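Local coordinates for protein putative rRNA methyltransferase (Sorangium cellulosum, PDB 4RWZ) that methylates the 16S rRNA of the small ribosomal subunit, probably at N1 of an adenine, and so confers resistance to aminoglycosides, at residues H24-I29 with L97-T102; E93-A98 with L125-R130; P106-L111 with V143-P148; L114-A119 with L153-L158. All blocks are in the same frame, centred on the assembly; numbering follows the deposited sequence.

Contact 1. Residues H24-I29 with L97-T102; sequences HARVLI and LAHTLT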
loop_
_atom_site.group_PDB
_atom_site.type_symbol
_atom_site.label_atom_id
_atom_site.label_comp_id
_atom_site.label_asym_id
_atom_site.label_seq_id
_atom_site.Cartn_x
_atom_site.Cartn_y
_atom_site.Cartn_z
ATOM N N HIS A 24 5.422 18.806 -0.195
ATOM C CA HIS A 24 5.795 17.632 -0.971
ATOM C C HIS A 24 4.980 17.514 -2.253
ATOM O O HIS A 24 3.760 17.657 -2.246
ATOM C CB HIS A 24 5.616 16.372 -0.124
ATOM C CG HIS A 24 6.418 16.384 1.130
ATOM N ND1 HIS A 24 5.937 16.881 2.322
ATOM C CD2 HIS A 24 7.677 15.952 1.382
ATOM C CE1 HIS A 24 6.875 16.780 3.247
ATOM N NE2 HIS A 24 7.936 16.202 2.708
ATOM N N ALA A 25 5.667 17.211 -3.345
ATOM C CA ALA A 25 5.038 17.136 -4.650
ATOM C C ALA A 25 4.258 15.834 -4.872
ATOM O O ALA A 25 3.310 15.803 -5.652
ATOM C CB ALA A 25 6.087 17.301 -5.729
ATOM N N ARG A 26 4.681 14.752 -4.219
ATOM C CA ARG A 26 4.073 13.435 -4.436
ATOM C C ARG A 26 3.854 12.718 -3.127
ATOM O O ARG A 26 4.489 13.049 -2.115
ATOM C CB ARG A 26 4.966 12.580 -5.346
ATOM C CG ARG A 26 5.015 13.087 -6.818
ATOM C CD ARG A 26 6.040 12.340 -7.652
ATOM N NE ARG A 26 5.701 10.941 -7.905
ATOM C CZ ARG A 26 4.838 10.525 -8.834
ATOM N NH1 ARG A 26 4.212 11.410 -9.604
ATOM N NH2 ARG A 26 4.602 9.226 -8.996
ATOM N N VAL A 27 2.965 11.729 -3.165
ATOM C CA VAL A 27 2.692 10.873 -2.023
ATOM C C VAL A 27 2.756 9.422 -2.440
ATOM O O VAL A 27 2.209 9.022 -3.481
ATOM C CB VAL A 27 1.274 11.139 -1.453
ATOM C CG1 VAL A 27 0.967 10.188 -0.267
ATOM C CG2 VAL A 27 1.129 12.610 -1.054
ATOM N N LEU A 28 3.458 8.626 -1.637
ATOM C CA LEU A 28 3.532 7.189 -1.825
ATOM C C LEU A 28 2.914 6.549 -0.598
ATOM O O LEU A 28 3.157 7.011 0.523
ATOM C CB LEU A 28 5.016 6.778 -1.935
ATOM C CG LEU A 28 5.402 5.340 -1.692
ATOM C CD1 LEU A 28 4.896 4.411 -2.803
ATOM C CD2 LEU A 28 6.969 5.243 -1.606
ATOM N N ILE A 29 2.045 5.552 -0.806
ATOM C CA ILE A 29 1.529 4.781 0.334
ATOM C C ILE A 29 1.864 3.341 0.098
ATOM O O ILE A 29 1.571 2.780 -0.967
ATOM C CB ILE A 29 0.016 4.974 0.513
ATOM C CG1 ILE A 29 -0.256 6.493 0.719
ATOM C CG2 ILE A 29 -0.506 4.054 1.686
ATOM C CD1 ILE A 29 -1.805 6.822 0.861
ATOM N N LEU A 97 -5.193 10.322 -1.551
ATOM C CA LEU A 97 -3.891 10.987 -1.501
ATOM C C LEU A 97 -2.791 10.434 -2.403
ATOM O O LEU A 97 -1.907 11.204 -2.813
ATOM C CB LEU A 97 -3.312 10.982 -0.075
ATOM C CG LEU A 97 -4.006 11.780 1.018
ATOM C CD1 LEU A 97 -3.121 11.650 2.279
ATOM C CD2 LEU A 97 -4.209 13.232 0.622
ATOM N N ALA A 98 -2.776 9.121 -2.672
ATOM C CA ALA A 98 -1.528 8.516 -3.210
ATOM C C ALA A 98 -1.354 8.763 -4.690
ATOM O O ALA A 98 -2.272 8.519 -5.461
ATOM C CB ALA A 98 -1.457 6.972 -2.928
ATOM N N HIS A 99 -0.173 9.245 -5.087
ATOM C CA HIS A 99 0.232 9.185 -6.501
ATOM C C HIS A 99 0.664 7.770 -6.832
ATOM O O HIS A 99 0.493 7.323 -7.961
ATOM C CB HIS A 99 1.430 10.105 -6.776
ATOM C CG HIS A 99 1.101 11.547 -6.662
ATOM N ND1 HIS A 99 1.052 12.211 -5.456
ATOM C CD2 HIS A 99 0.792 12.464 -7.616
ATOM C CE1 HIS A 99 0.735 13.476 -5.671
ATOM N NE2 HIS A 99 0.561 13.649 -6.968
ATOM N N THR A 100 1.207 7.065 -5.827
ATOM C CA THR A 100 1.651 5.670 -5.978
ATOM C C THR A 100 1.252 4.864 -4.757
ATOM O O THR A 100 1.556 5.287 -3.623
ATOM C CB THR A 100 3.196 5.600 -6.109
ATOM O OG1 THR A 100 3.623 6.531 -7.124
ATOM C CG2 THR A 100 3.639 4.172 -6.462
ATOM N N LEU A 101 0.602 3.710 -4.965
ATOM C CA LEU A 101 0.243 2.823 -3.851
ATOM C C LEU A 101 0.943 1.509 -4.126
ATOM O O LEU A 101 0.688 0.887 -5.153
ATOM C CB LEU A 101 -1.259 2.575 -3.860
ATOM C CG LEU A 101 -1.828 1.546 -2.871
ATOM C CD1 LEU A 101 -1.626 2.068 -1.543
ATOM C CD2 LEU A 101 -3.360 1.429 -3.224
ATOM N N THR A 102 1.808 1.070 -3.219
ATOM C CA THR A 102 2.567 -0.156 -3.440
ATOM C C THR A 102 2.098 -1.307 -2.531
ATOM O O THR A 102 1.694 -1.096 -1.369
ATOM C CB THR A 102 4.091 0.064 -3.244
ATOM O OG1 THR A 102 4.321 0.601 -1.921
ATOM C CG2 THR A 102 4.640 1.039 -4.339
#

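Contact 2. Residues E93-A98 with L125-R130; sequences ELAGLA and LRRLVR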
loop_
_atom_site.group_PDB
_atom_site.type_symbol
_atom_site.label_atom_id
_atom_site.label_comp_id
_atom_site.label_asym_id
_atom_site.label_seq_id
_atom_site.Cartn_x
_atom_site.Cartn_y
_atom_site.Cartn_z
ATOM N N GLU A 93 -8.455 9.536 6.534
ATOM C CA GLU A 93 -7.502 10.622 6.325
ATOM C C GLU A 93 -6.582 10.372 5.112
ATOM O O GLU A 93 -5.981 11.305 4.581
ATOM C CB GLU A 93 -6.622 10.805 7.566
ATOM C CG GLU A 93 -7.378 11.313 8.799
ATOM C CD GLU A 93 -7.997 10.212 9.609
ATOM O OE1 GLU A 93 -8.129 9.073 9.111
ATOM O OE2 GLU A 93 -8.372 10.474 10.773
ATOM N N LEU A 94 -6.440 9.113 4.707
ATOM C CA LEU A 94 -5.541 8.813 3.565
ATOM C C LEU A 94 -6.301 8.808 2.255
ATOM O O LEU A 94 -5.708 8.675 1.182
ATOM C CB LEU A 94 -4.855 7.462 3.743
ATOM C CG LEU A 94 -3.984 7.311 4.975
ATOM C CD1 LEU A 94 -3.426 5.891 4.990
ATOM C CD2 LEU A 94 -2.858 8.344 4.935
ATOM N N ALA A 95 -7.605 8.997 2.306
ATOM C CA ALA A 95 -8.384 8.921 1.060
ATOM C C ALA A 95 -7.947 9.864 -0.019
ATOM O O ALA A 95 -7.729 11.042 0.246
ATOM C CB ALA A 95 -9.905 9.117 1.356
ATOM N N GLY A 96 -7.811 9.335 -1.247
ATOM C CA GLY A 96 -7.498 10.140 -2.404
ATOM C C GLY A 96 -6.114 10.761 -2.410
ATOM O O GLY A 96 -5.868 11.623 -3.229
ATOM N N LEU A 97 -5.193 10.322 -1.551
ATOM C CA LEU A 97 -3.891 10.987 -1.501
ATOM C C LEU A 97 -2.791 10.434 -2.403
ATOM O O LEU A 97 -1.907 11.204 -2.813
ATOM C CB LEU A 97 -3.312 10.982 -0.075
ATOM C CG LEU A 97 -4.006 11.780 1.018
ATOM C CD1 LEU A 97 -3.121 11.650 2.279
ATOM C CD2 LEU A 97 -4.209 13.232 0.622
ATOM N N ALA A 98 -2.776 9.121 -2.672
ATOM C CA ALA A 98 -1.528 8.516 -3.210
ATOM C C ALA A 98 -1.354 8.763 -4.690
ATOM O O ALA A 98 -2.272 8.519 -5.461
ATOM C CB ALA A 98 -1.457 6.972 -2.928
ATOM N N LEU A 125 -8.585 -0.252 -1.772
ATOM C CA LEU A 125 -7.280 0.266 -2.280
ATOM C C LEU A 125 -7.484 1.466 -3.210
ATOM O O LEU A 125 -6.757 2.470 -3.130
ATOM C CB LEU A 125 -6.537 -0.865 -2.982
ATOM C CG LEU A 125 -6.152 -2.037 -2.033
ATOM C CD1 LEU A 125 -5.585 -3.138 -2.931
ATOM C CD2 LEU A 125 -5.072 -1.588 -1.064
ATOM N N ARG A 126 -8.478 1.387 -4.074
ATOM C CA ARG A 126 -8.765 2.487 -4.997
ATOM C C ARG A 126 -9.110 3.764 -4.226
ATOM O O ARG A 126 -8.808 4.875 -4.650
ATOM C CB ARG A 126 -9.906 2.111 -5.940
ATOM C CG ARG A 126 -10.415 3.277 -6.823
ATOM C CD ARG A 126 -9.295 3.765 -7.803
ATOM N NE ARG A 126 -9.812 4.826 -8.684
ATOM C CZ ARG A 126 -9.880 6.104 -8.306
ATOM N NH1 ARG A 126 -9.508 6.449 -7.075
ATOM N NH2 ARG A 126 -10.318 7.034 -9.127
ATOM N N ARG A 127 -9.725 3.609 -3.062
ATOM C CA ARG A 127 -10.056 4.778 -2.247
ATOM C C ARG A 127 -8.828 5.590 -1.855
ATOM O O ARG A 127 -8.921 6.837 -1.689
ATOM C CB ARG A 127 -10.837 4.316 -0.997
ATOM C CG ARG A 127 -11.221 5.350 0.026
ATOM C CD ARG A 127 -11.977 4.530 1.121
ATOM N NE ARG A 127 -12.429 5.242 2.304
ATOM C CZ ARG A 127 -11.880 5.104 3.505
ATOM N NH1 ARG A 127 -10.839 4.296 3.676
ATOM N NH2 ARG A 127 -12.370 5.772 4.541
ATOM N N LEU A 128 -7.667 4.931 -1.761
ATOM C CA LEU A 128 -6.464 5.636 -1.320
ATOM C C LEU A 128 -5.712 6.393 -2.421
ATOM O O LEU A 128 -4.787 7.153 -2.129
ATOM C CB LEU A 128 -5.414 4.677 -0.698
ATOM C CG LEU A 128 -5.814 3.999 0.610
ATOM C CD1 LEU A 128 -4.622 3.270 1.254
ATOM C CD2 LEU A 128 -6.353 5.019 1.525
ATOM N N VAL A 129 -6.074 6.125 -3.661
ATOM C CA VAL A 129 -5.299 6.587 -4.796
ATOM C C VAL A 129 -5.938 7.800 -5.451
ATOM O O VAL A 129 -7.136 7.834 -5.641
ATOM C CB VAL A 129 -5.179 5.469 -5.834
ATOM C CG1 VAL A 129 -4.218 5.890 -6.979
ATOM C CG2 VAL A 129 -4.606 4.223 -5.140
ATOM N N ARG A 130 -5.132 8.784 -5.815
ATOM C CA ARG A 130 -5.703 9.960 -6.493
ATOM C C ARG A 130 -5.940 9.589 -7.948
ATOM O O ARG A 130 -5.265 8.681 -8.476
ATOM C CB ARG A 130 -4.800 11.196 -6.321
ATOM C CG ARG A 130 -3.574 11.234 -7.143
ATOM C CD ARG A 130 -2.815 12.543 -6.870
ATOM N NE ARG A 130 -2.438 12.633 -5.468
ATOM C CZ ARG A 130 -2.355 13.778 -4.791
ATOM N NH1 ARG A 130 -2.653 14.924 -5.418
ATOM N NH2 ARG A 130 -1.989 13.777 -3.494
#

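Contact 3. Residues P106-L111 with V143-P148; sequences PWASLL and VFDDRP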
loop_
_atom_site.group_PDB
_atom_site.type_symbol
_atom_site.label_atom_id
_atom_site.label_comp_id
_atom_site.label_asym_id
_atom_site.label_seq_id
_atom_site.Cartn_x
_atom_site.Cartn_y
_atom_site.Cartn_z
ATOM N N PRO A 106 2.479 -9.107 -0.776
ATOM C CA PRO A 106 1.357 -9.256 0.170
ATOM C C PRO A 106 1.196 -10.729 0.595
ATOM O O PRO A 106 1.461 -11.623 -0.196
ATOM C CB PRO A 106 0.119 -8.854 -0.686
ATOM C CG PRO A 106 0.549 -9.108 -2.117
ATOM C CD PRO A 106 2.039 -8.649 -2.100
ATOM N N TRP A 107 0.769 -10.974 1.810
ATOM C CA TRP A 107 0.505 -12.340 2.251
ATOM C C TRP A 107 -0.668 -12.953 1.457
ATOM O O TRP A 107 -1.371 -12.237 0.740
ATOM C CB TRP A 107 0.146 -12.319 3.724
ATOM C CG TRP A 107 1.349 -12.140 4.624
ATOM C CD1 TRP A 107 2.660 -12.017 4.262
ATOM C CD2 TRP A 107 1.305 -12.084 6.043
ATOM N NE1 TRP A 107 3.448 -11.891 5.410
ATOM C CE2 TRP A 107 2.629 -11.936 6.507
ATOM C CE3 TRP A 107 0.263 -12.155 6.969
ATOM C CZ2 TRP A 107 2.941 -11.855 7.892
ATOM C CZ3 TRP A 107 0.575 -12.085 8.323
ATOM C CH2 TRP A 107 1.902 -11.938 8.760
ATOM N N ALA A 108 -0.894 -14.253 1.621
ATOM C CA ALA A 108 -1.798 -14.977 0.699
ATOM C C ALA A 108 -3.201 -14.397 0.587
ATOM O O ALA A 108 -3.828 -14.421 -0.481
ATOM C CB ALA A 108 -1.873 -16.428 1.099
ATOM N N SER A 109 -3.723 -13.925 1.709
ATOM C CA SER A 109 -5.104 -13.424 1.701
ATOM C C SER A 109 -5.269 -12.208 0.795
ATOM O O SER A 109 -6.227 -12.117 0.038
ATOM C CB SER A 109 -5.535 -13.072 3.106
ATOM O OG SER A 109 -5.998 -14.258 3.717
ATOM N N LEU A 110 -4.307 -11.288 0.881
ATOM C CA LEU A 110 -4.322 -10.067 0.067
ATOM C C LEU A 110 -3.893 -10.346 -1.324
ATOM O O LEU A 110 -4.408 -9.731 -2.260
ATOM C CB LEU A 110 -3.411 -9.006 0.672
ATOM C CG LEU A 110 -3.318 -7.637 -0.047
ATOM C CD1 LEU A 110 -4.735 -7.116 -0.406
ATOM C CD2 LEU A 110 -2.624 -6.676 0.911
ATOM N N LEU A 111 -2.949 -11.259 -1.491
ATOM C CA LEU A 111 -2.574 -11.748 -2.806
ATOM C C LEU A 111 -3.806 -12.283 -3.517
ATOM O O LEU A 111 -4.060 -11.963 -4.688
ATOM C CB LEU A 111 -1.539 -12.879 -2.673
ATOM C CG LEU A 111 -1.152 -13.658 -3.937
ATOM C CD1 LEU A 111 -0.546 -12.724 -4.979
ATOM C CD2 LEU A 111 -0.164 -14.798 -3.593
ATOM N N VAL A 143 4.919 -16.366 -0.156
ATOM C CA VAL A 143 4.642 -15.608 1.064
ATOM C C VAL A 143 3.907 -16.484 2.117
ATOM O O VAL A 143 3.364 -17.549 1.806
ATOM C CB VAL A 143 3.799 -14.320 0.748
ATOM C CG1 VAL A 143 4.576 -13.381 -0.149
ATOM C CG2 VAL A 143 2.444 -14.685 0.068
ATOM N N PHE A 144 3.866 -15.980 3.346
ATOM C CA PHE A 144 3.165 -16.596 4.439
ATOM C C PHE A 144 1.685 -16.725 4.064
ATOM O O PHE A 144 1.061 -15.772 3.551
ATOM C CB PHE A 144 3.274 -15.720 5.681
ATOM C CG PHE A 144 2.493 -16.259 6.846
ATOM C CD1 PHE A 144 2.807 -17.509 7.382
ATOM C CD2 PHE A 144 1.436 -15.557 7.363
ATOM C CE1 PHE A 144 2.082 -18.020 8.434
ATOM C CE2 PHE A 144 0.706 -16.070 8.409
ATOM C CZ PHE A 144 1.022 -17.308 8.934
ATOM N N ASP A 145 1.103 -17.891 4.337
ATOM C CA ASP A 145 -0.338 -18.095 4.058
ATOM C C ASP A 145 -1.192 -17.803 5.306
ATOM O O ASP A 145 -1.197 -18.596 6.225
ATOM C CB ASP A 145 -0.551 -19.520 3.559
ATOM C CG ASP A 145 -1.921 -19.723 2.892
ATOM O OD1 ASP A 145 -2.827 -18.902 3.127
ATOM O OD2 ASP A 145 -2.084 -20.690 2.126
ATOM N N ASP A 146 -1.864 -16.653 5.356
ATOM C CA ASP A 146 -2.662 -16.258 6.495
ATOM C C ASP A 146 -4.131 -16.655 6.335
ATOM O O ASP A 146 -4.965 -16.298 7.166
ATOM C CB ASP A 146 -2.565 -14.749 6.719
ATOM C CG ASP A 146 -2.929 -13.934 5.468
ATOM O OD1 ASP A 146 -2.952 -14.508 4.365
ATOM O OD2 ASP A 146 -3.036 -12.688 5.598
ATOM N N ARG A 147 -4.437 -17.379 5.268
ATOM C CA ARG A 147 -5.845 -17.737 4.975
ATOM C C ARG A 147 -6.365 -18.821 5.879
ATOM O O ARG A 147 -5.612 -19.646 6.337
ATOM C CB ARG A 147 -6.011 -18.213 3.517
ATOM C CG ARG A 147 -5.736 -17.134 2.434
ATOM C CD ARG A 147 -5.723 -17.712 1.032
ATOM N NE ARG A 147 -4.708 -18.750 0.939
ATOM C CZ ARG A 147 -4.534 -19.532 -0.120
ATOM N NH1 ARG A 147 -5.349 -19.413 -1.168
ATOM N NH2 ARG A 147 -3.578 -20.450 -0.116
ATOM N N PRO A 148 -7.683 -18.822 6.135
ATOM C CA PRO A 148 -8.294 -20.025 6.697
ATOM C C PRO A 148 -7.886 -21.285 5.910
ATOM O O PRO A 148 -7.771 -21.245 4.692
ATOM C CB PRO A 148 -9.787 -19.815 6.419
ATOM C CG PRO A 148 -9.985 -18.388 6.245
ATOM C CD PRO A 148 -8.674 -17.810 5.734
#

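Contact 4. Residues L114-A119 with L153-L158; sequences LVLPEA and LGLPEL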
loop_
_atom_site.group_PDB
_atom_site.type_symbol
_atom_site.label_atom_id
_atom_site.label_comp_id
_atom_site.label_asym_id
_atom_site.label_seq_id
_atom_site.Cartn_x
_atom_site.Cartn_y
_atom_site.Cartn_z
ATOM N N LEU A 114 -6.090 -9.723 -4.851
ATOM C CA LEU A 114 -5.651 -8.981 -6.059
ATOM C C LEU A 114 -5.732 -9.821 -7.329
ATOM O O LEU A 114 -5.834 -9.282 -8.480
ATOM C CB LEU A 114 -4.168 -8.477 -5.904
ATOM C CG LEU A 114 -3.988 -7.477 -4.744
ATOM C CD1 LEU A 114 -2.438 -7.337 -4.454
ATOM C CD2 LEU A 114 -4.530 -6.126 -5.124
ATOM N N VAL A 115 -5.692 -11.149 -7.165
ATOM C CA VAL A 115 -5.693 -12.005 -8.375
ATOM C C VAL A 115 -7.007 -12.724 -8.645
ATOM O O VAL A 115 -7.195 -13.229 -9.767
ATOM C CB VAL A 115 -4.524 -13.017 -8.419
ATOM C CG1 VAL A 115 -3.170 -12.262 -8.302
ATOM C CG2 VAL A 115 -4.642 -14.055 -7.324
ATOM N N LEU A 116 -7.892 -12.836 -7.644
ATOM C CA LEU A 116 -9.181 -13.497 -7.908
ATOM C C LEU A 116 -10.073 -12.668 -8.856
ATOM O O LEU A 116 -10.586 -13.204 -9.864
ATOM C CB LEU A 116 -9.906 -13.913 -6.609
ATOM C CG LEU A 116 -9.111 -15.029 -5.880
ATOM C CD1 LEU A 116 -9.730 -15.430 -4.538
ATOM C CD2 LEU A 116 -8.894 -16.233 -6.797
ATOM N N PRO A 117 -10.303 -11.380 -8.566
ATOM C CA PRO A 117 -9.985 -10.579 -7.387
ATOM C C PRO A 117 -11.207 -10.458 -6.516
ATOM O O PRO A 117 -12.274 -11.010 -6.829
ATOM C CB PRO A 117 -9.635 -9.212 -7.987
ATOM C CG PRO A 117 -10.673 -9.093 -9.112
ATOM C CD PRO A 117 -10.836 -10.530 -9.659
ATOM N N GLU A 118 -11.046 -9.747 -5.400
ATOM C CA GLU A 118 -12.151 -9.502 -4.475
ATOM C C GLU A 118 -12.524 -8.030 -4.483
ATOM O O GLU A 118 -11.717 -7.208 -4.073
ATOM C CB GLU A 118 -11.777 -9.961 -3.036
ATOM C CG GLU A 118 -11.448 -11.447 -2.990
ATOM C CD GLU A 118 -10.836 -11.827 -1.627
ATOM O OE1 GLU A 118 -11.070 -11.061 -0.675
ATOM O OE2 GLU A 118 -10.104 -12.832 -1.520
ATOM N N ALA A 119 -13.744 -7.711 -4.941
ATOM C CA ALA A 119 -14.168 -6.300 -5.104
ATOM C C ALA A 119 -14.005 -5.405 -3.869
ATOM O O ALA A 119 -13.569 -4.284 -3.983
ATOM C CB ALA A 119 -15.671 -6.178 -5.702
ATOM N N LEU A 153 -7.529 -22.986 -1.760
ATOM C CA LEU A 153 -7.679 -23.507 -3.088
ATOM C C LEU A 153 -6.525 -22.869 -3.837
ATOM O O LEU A 153 -5.892 -21.919 -3.345
ATOM C CB LEU A 153 -9.023 -23.101 -3.688
ATOM C CG LEU A 153 -10.269 -23.895 -3.286
ATOM C CD1 LEU A 153 -10.591 -23.752 -1.805
ATOM C CD2 LEU A 153 -11.479 -23.495 -4.149
ATOM N N GLY A 154 -6.228 -23.389 -5.014
ATOM C CA GLY A 154 -5.147 -22.864 -5.815
ATOM C C GLY A 154 -5.472 -21.495 -6.364
ATOM O O GLY A 154 -6.630 -21.139 -6.511
ATOM N N LEU A 155 -4.444 -20.678 -6.549
ATOM C CA LEU A 155 -4.603 -19.366 -7.163
ATOM C C LEU A 155 -4.425 -19.457 -8.677
ATOM O O LEU A 155 -3.670 -20.287 -9.178
ATOM C CB LEU A 155 -3.645 -18.347 -6.534
ATOM C CG LEU A 155 -4.000 -18.100 -5.056
ATOM C CD1 LEU A 155 -2.962 -17.214 -4.335
ATOM C CD2 LEU A 155 -5.378 -17.472 -4.927
ATOM N N PRO A 156 -5.118 -18.595 -9.420
ATOM C CA PRO A 156 -4.990 -18.694 -10.873
ATOM C C PRO A 156 -3.647 -18.194 -11.384
ATOM O O PRO A 156 -3.016 -17.366 -10.742
ATOM C CB PRO A 156 -6.104 -17.768 -11.371
ATOM C CG PRO A 156 -6.260 -16.743 -10.291
ATOM C CD PRO A 156 -5.995 -17.483 -9.000
ATOM N N GLU A 157 -3.212 -18.742 -12.514
ATOM C CA GLU A 157 -2.066 -18.226 -13.240
ATOM C C GLU A 157 -2.499 -16.959 -13.953
ATOM O O GLU A 157 -3.587 -16.909 -14.545
ATOM N N LEU A 158 -1.675 -15.921 -13.895
ATOM C CA LEU A 158 -2.068 -14.668 -14.527
ATOM C C LEU A 158 -1.703 -14.627 -16.024
ATOM O O LEU A 158 -0.942 -13.791 -16.465
ATOM C CB LEU A 158 -1.466 -13.488 -13.760
ATOM C CG LEU A 158 -2.361 -12.774 -12.732
ATOM C CD1 LEU A 158 -3.129 -13.778 -11.928
ATOM C CD2 LEU A 158 -1.540 -11.904 -11.809
#

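Contact 1. Residues H24-I29 with L97-T102
Val-27 is held by His-99 and Thr-100 through both its backbone polar atoms. Val-27 N donates to His-99 ND1 at 3.0 Å, reaching it from 30° out of the ring plane. Its carbonyl takes two successive amides: Val-27 O lies 2.9 Å from His-99 N and 3.2 Å from Thr-100 N. The chain turns a corner at His-99, and that shared oxygen bridges the irregularity before regular parallel pairing begins. Ile-29 N then bonds to Thr-100 O at 2.9 Å, and Thr-102 N to Ile-29 O at 2.8 Å.

With CG anti to the carbonyl carbon (chi1 -68°), His-99 lays its ring against the Arg-26 chain. Arg-26 CG sits almost centrally over its face, 4.2 Å from the centroid, a CH-pi contact. Further out, a face of the guanidinium lies against His-99 CB. On the face bearing Leu-28 and Thr-100, Leu-28 CD1 meets Thr-102 CG2 at 3.7 Å. The other face carries Ile-29, whose CD1 rests 3.8 Å from Ala-98 CB while its CB meets a methyl of Leu-101.

Strand 26-31 thus pairs with strand 98-104 in the middle of the Rossmann-like sheet, and strand 49-55 pairs with the other edge of strand 26-31; helix 14-21 packs on Val-27 and Leu-97, and helix 37-45 on Leu-28 and Thr-102.

Contact 2. Residues E93-A98 with L125-R130
Arg-130 grips the carbonyl of Leu-97 side-on with two nitrogens of its guanidinium: NH2 lies 2.7 Å from Leu-97 O and NE 3.1 Å from the same atom. The oxygen is close to the guanidinium plane, yet both donors reach it from one face of the carbonyl plane, NE from 63° out of it. Two bends put the group there. CG sits between the backbone N and carbonyl carbon (chi1 76°), and a further turn at chi3 (60°) folds the chain back over Gly-96 O, which lies over a guanidinium face.

Three backbone hydrogen bonds join the segments. Gly-96 N donates to Arg-127 O at 2.8 Å, Ala-98 N to Leu-128 O at 2.9 Å, and Arg-130 N to Ala-98 O at 2.9 Å. Ala-98 and Val-129 form a parallel bridge, so the short strand 129-130 attaches to the start of strand 98-104 soon after helix 119-127. In this Rossmann-like fold the chain, having crossed over through helices 108-115 and 119-127, meets the beginning of strand 98-104 here before going on into strand 133-139. A type II turn from Leu-94 to Leu-97, with Gly-96 at positive phi, brings the incoming loop into line.

Apolar packing is supplied by Leu-128, whose CD2 fits against Leu-94 CB at 3.6 Å; Leu-94 in turn rests on Leu-17 of helix 14-21.

Contact 3. Residues P106-L111 with V143-P148
The Trp-107 indole offers a broad face, and Phe-144 presses onto it in two places. Phe-144 CB stands over the five-membered ring, 3.9 Å from its centroid, a CH-pi contact. With CG anti to the backbone N (chi1 177°), the phenyl then turns its edge to the six-membered ring: a T-shaped pair, centroids 4.8 Å apart and planes at 69°. At the indole rim Asp-146 OD2 lies in the ring plane, 3.6 Å from Trp-107 CE3, the carboxylate standing nearly upright to the ring.

One residue before Phe-144, Val-143 pushes CG2 to within 3.2 Å of Pro-106 O. The small Ala-108 CB drops into the hollow beside Asp-145 and Arg-147, 3.3 Å from Asp-145 OD1. The walls of that hollow are probably held in place by the two-pronged salt bridge from the Arg-147 guanidinium to the Asp-145 carboxylate, and by the Asx turn that OD1 also closes.

The loop's polar atoms meet the first turn of helix 108-115. Ala-108 N donates to Phe-144 O at 3.1 Å, and Ser-109 N to the syn lone pair of Asp-146 OD1 at 2.8 Å. In class I methyltransferases this C-terminal edge of the sheet, just past strand 98-104, is where cofactor and substrate are generally received.

Contact 4. Residues L114-A119 with L153-L158
Val-115, on the last part of helix 108-115, is the buried knob that Leu-158, Pro-156 and Leu-155 surround, and its two methyls part to meet different neighbours. CG1 lies 3.9 Å from both Leu-158 CD1 and Leu-158 CD2, while CG2, between the backbone N and carbonyl carbon (chi1 -56°), reaches Pro-156 CD at 4.0 Å and Leu-155 CD2 at 4.2 Å. The side chains of Val-115 and Leu-158 stand roughly at right angles. The Val-115 carbonyl faces Pro-156 as well, O to CG 3.7 Å; that oxygen finds its hydrogen-bond partner in the indole N-H of Trp-162, whose ring also packs on Pro-156.

Helices 108-115 and 119-127 both lie on the right-handed crossover from strand 98-104 to strand 133-139, and here the extended chain leading to helix 160-172 runs past the junction between them. In the junction, Pro-117 follows a cis peptide bond and packs on helices 119-127 and 160-172.

The solvent side has fewer contacts. Leu-155 also packs on Leu-111 and Ser-112 of helix 108-115. Exposed Leu-116, by contrast, touches the 153-158 chain with CD2 alone, close to Pro-156 CD at 3.8 Å and looser to Leu-155 CD2 at 4.2 Å.

Overall arrangement
From the N terminus, contact 1 closes first: the chain makes two more strands, 49-55 and 80-84, before 97-102 returns beside 24-29. Contact 2 opens on that same return, sharing Leu-97 and Ala-98, and closes after the two helices 108-115 and 119-127, so the two contacts touch around the beginning of strand 98-104, in the middle of the sheet. Contacts 3 and 4 both open within the loop of contact 2 and close beyond it, so each crosses contact 2 along the chain; they also cross each other. Both fasten helix 108-115, one at its start and one at its end, to the long connection between strand 133-139 and helix 160-172. Leu-125 against Leu-114 links contact 2 to contact 4.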